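Local structure of adenosine monophosphate-protein transferase (Bartonella henselae str. Houston-1, 5NH2) at residues Q116-D119 / Q120-E124. The protein transfers AMP from ATP onto tyrosine or threonine residues of host target proteins through its Fic domain, a reaction that serves bacterial virulence. Numbering follows the deposited sequence.
Sequences QRLD and QTLAE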
ATOM      1  N   GLN A 116       6.245  21.339   3.035  1.00 35.86           N
ATOM      2  CA  GLN A 116       5.527  22.606   2.939  1.00 39.90           C
ATOM      3  C   GLN A 116       4.818  22.699   1.595  1.00 39.28           C
ATOM      4  O   GLN A 116       3.627  23.045   1.535  1.00 42.03           O
ATOM      5  CB  GLN A 116       6.494  23.776   3.170  1.00 33.12           C
ATOM      6  CG  GLN A 116       7.098  23.614   4.516  1.00 33.11           C
ATOM      7  CD  GLN A 116       8.108  24.663   4.869  1.00 55.05           C
ATOM      8  OE1 GLN A 116       8.552  25.450   4.030  1.00 60.40           O
ATOM      9  NE2 GLN A 116       8.498  24.673   6.122  1.00 47.38           N
ATOM     10  N   ARG A 117       5.492  22.251   0.524  1.00 34.94           N
ATOM     11  CA  ARG A 117       4.863  22.273  -0.796  1.00 35.99           C
ATOM     12  C   ARG A 117       3.618  21.396  -0.829  1.00 38.58           C
ATOM     13  O   ARG A 117       2.552  21.827  -1.307  1.00 33.14           O
ATOM     14  CB  ARG A 117       5.843  21.826  -1.858  1.00 37.19           C
ATOM     15  CG  ARG A 117       5.867  22.810  -2.993  1.00 47.74           C
ATOM     16  CD  ARG A 117       7.185  22.733  -3.754  1.00 52.50           C
ATOM     17  NE  ARG A 117       8.304  23.252  -2.994  1.00 57.19           N
ATOM     18  CZ  ARG A 117       9.325  22.510  -2.574  1.00 70.61           C
ATOM     19  NH1 ARG A 117       9.359  21.203  -2.842  1.00 73.37           N
ATOM     20  NH2 ARG A 117      10.316  23.077  -1.888  1.00 77.84           N
ATOM     21  N   LEU A 118       3.717  20.184  -0.259  1.00 35.45           N
ATOM     22  CA  LEU A 118       2.549  19.324  -0.246  1.00 37.27           C
ATOM     23  C   LEU A 118       1.416  19.982   0.532  1.00 35.05           C
ATOM     24  O   LEU A 118       0.278  20.062   0.032  1.00 31.12           O
ATOM     25  CB  LEU A 118       2.908  17.958   0.304  1.00 30.22           C
ATOM     26  CG  LEU A 118       1.672  17.107   0.606  1.00 43.89           C
ATOM     27  CD1 LEU A 118       1.651  15.882  -0.264  1.00 50.47           C
ATOM     28  CD2 LEU A 118       1.563  16.723   2.097  1.00 40.48           C
ATOM     29  N   ASP A 119       1.754  20.616   1.670  1.00 35.35           N
ATOM     30  CA  ASP A 119       0.753  21.381   2.421  1.00 34.57           C
ATOM     31  C   ASP A 119       0.127  22.472   1.565  1.00 40.34           C
ATOM     32  O   ASP A 119      -1.096  22.645   1.564  1.00 47.74           O
ATOM     33  CB  ASP A 119       1.356  22.004   3.675  1.00 32.25           C
ATOM     34  CG  ASP A 119       1.608  20.967   4.802  1.00 41.95           C
ATOM     35  OD1 ASP A 119       1.572  19.742   4.537  1.00 34.27           O
ATOM     36  OD2 ASP A 119       1.883  21.392   5.951  1.00 34.62           O
ATOM     37  N   GLN A 120       0.938  23.229   0.824  1.00 41.75           N
ATOM     38  CA  GLN A 120       0.323  24.306   0.048  1.00 41.94           C
ATOM     39  C   GLN A 120      -0.564  23.731  -1.055  1.00 43.38           C
ATOM     40  O   GLN A 120      -1.661  24.251  -1.313  1.00 43.90           O
ATOM     41  CB  GLN A 120       1.390  25.228  -0.532  1.00 36.81           C
ATOM     42  CG  GLN A 120       0.867  26.211  -1.561  1.00 55.24           C
ATOM     43  CD  GLN A 120       0.273  27.468  -0.937  1.00 69.55           C
ATOM     44  OE1 GLN A 120       0.068  27.554   0.274  1.00 78.92           O
ATOM     45  NE2 GLN A 120      -0.006  28.449  -1.772  1.00 77.96           N
ATOM     46  N   THR A 121      -0.143  22.611  -1.674  1.00 36.60           N
ATOM     47  CA  THR A 121      -0.859  22.192  -2.870  1.00 38.99           C
ATOM     48  C   THR A 121      -2.256  21.711  -2.516  1.00 49.02           C
ATOM     49  O   THR A 121      -3.256  22.254  -3.010  1.00 48.76           O
ATOM     50  CB  THR A 121      -0.088  21.106  -3.601  1.00 43.90           C
ATOM     51  OG1 THR A 121       1.195  21.617  -3.936  1.00 52.10           O
ATOM     52  CG2 THR A 121      -0.794  20.775  -4.902  1.00 48.54           C
ATOM     53  N   LEU A 122      -2.330  20.742  -1.590  1.00 45.29           N
ATOM     54  CA  LEU A 122      -3.600  20.250  -1.092  1.00 38.54           C
ATOM     55  C   LEU A 122      -4.478  21.386  -0.605  1.00 48.49           C
ATOM     56  O   LEU A 122      -5.705  21.305  -0.715  1.00 45.58           O
ATOM     57  CB  LEU A 122      -3.360  19.240   0.029  1.00 33.82           C
ATOM     58  CG  LEU A 122      -2.765  17.917  -0.475  1.00 39.57           C
ATOM     59  CD1 LEU A 122      -2.365  16.985   0.684  1.00 32.21           C
ATOM     60  CD2 LEU A 122      -3.771  17.230  -1.398  1.00 40.19           C
ATOM     61  N   ALA A 123      -3.881  22.466  -0.092  1.00 50.30           N
ATOM     62  CA  ALA A 123      -4.739  23.485   0.487  1.00 42.90           C
ATOM     63  C   ALA A 123      -5.388  24.315  -0.608  1.00 52.96           C
ATOM     64  O   ALA A 123      -6.588  24.607  -0.536  1.00 57.59           O
ATOM     65  CB  ALA A 123      -3.934  24.357   1.444  1.00 39.42           C
ATOM     66  N   GLU A 124      -4.616  24.665  -1.654  1.00 53.88           N
ATOM     67  CA  GLU A 124      -5.159  25.538  -2.689  1.00 56.63           C
ATOM     68  C   GLU A 124      -6.097  24.778  -3.618  1.00 58.01           C
ATOM     69  O   GLU A 124      -7.021  25.369  -4.184  1.00 62.61           O
ATOM     70  CB  GLU A 124      -4.027  26.210  -3.480  1.00 63.45           C
ATOM     71  CG  GLU A 124      -3.211  25.294  -4.401  1.00 71.26           C
ATOM     72  CD  GLU A 124      -1.876  25.919  -4.836  1.00 81.38           C
ATOM     73  OE1 GLU A 124      -1.553  27.046  -4.375  1.00 81.91           O
ATOM     74  OE2 GLU A 124      -1.153  25.273  -5.639  1.00 82.32           O
TER
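The closing turns of an amphipathic alpha-helix, helix 109-124 of the Fic domain, join Leu-118 and Arg-117 to Leu-122 and Thr-121 one turn on, and they illustrate how the i to i+4 spacing serves a buried and a polar face at once. On the buried face, CD1 of Leu-122 comes to 4.0 Å from CG of Leu-118, the two side chains crossing at a slant. With CG of Leu-118 anti to its backbone N (chi1 168°) and that of Leu-122 beside its own, the two branches are brought together, and both leucines rest on Leu-143 of helix 133-150. The pair so packs helix 109-124 against that helix and, through Leu-122, against the loops carrying Phe-55 and Leu-128; the side chain of Leu-118 lies about 12 Å from that of Asn-157, an ATP-binding residue.

Beneath the pair the backbone ladder runs on: Leu-122 N donates to Leu-118 O at 3.1 Å, and Gln-120 N to Gln-116 O at 2.8 Å. The bond from Ala-123 N to Asp-119 O is longer, 3.2 Å, and more bent (N-H...O 136°). OD1 of Asp-119 is hydrogen-bonded to Thr-57 OG1. Further round, NE2 of Gln-120 reaches OE1 of Glu-124 in a weak bond of 3.3 Å.

Two bonds from one residue grip the carbonyl of Arg-117. Thr-121 N lies 2.8 Å from Arg-117 O, nearly in line with the C=O, whereas Thr-121 OG1, set beside its own backbone N by a chi1 of -58°, donates to that same Arg-117 O at 3.0 Å from above the carbonyl plane.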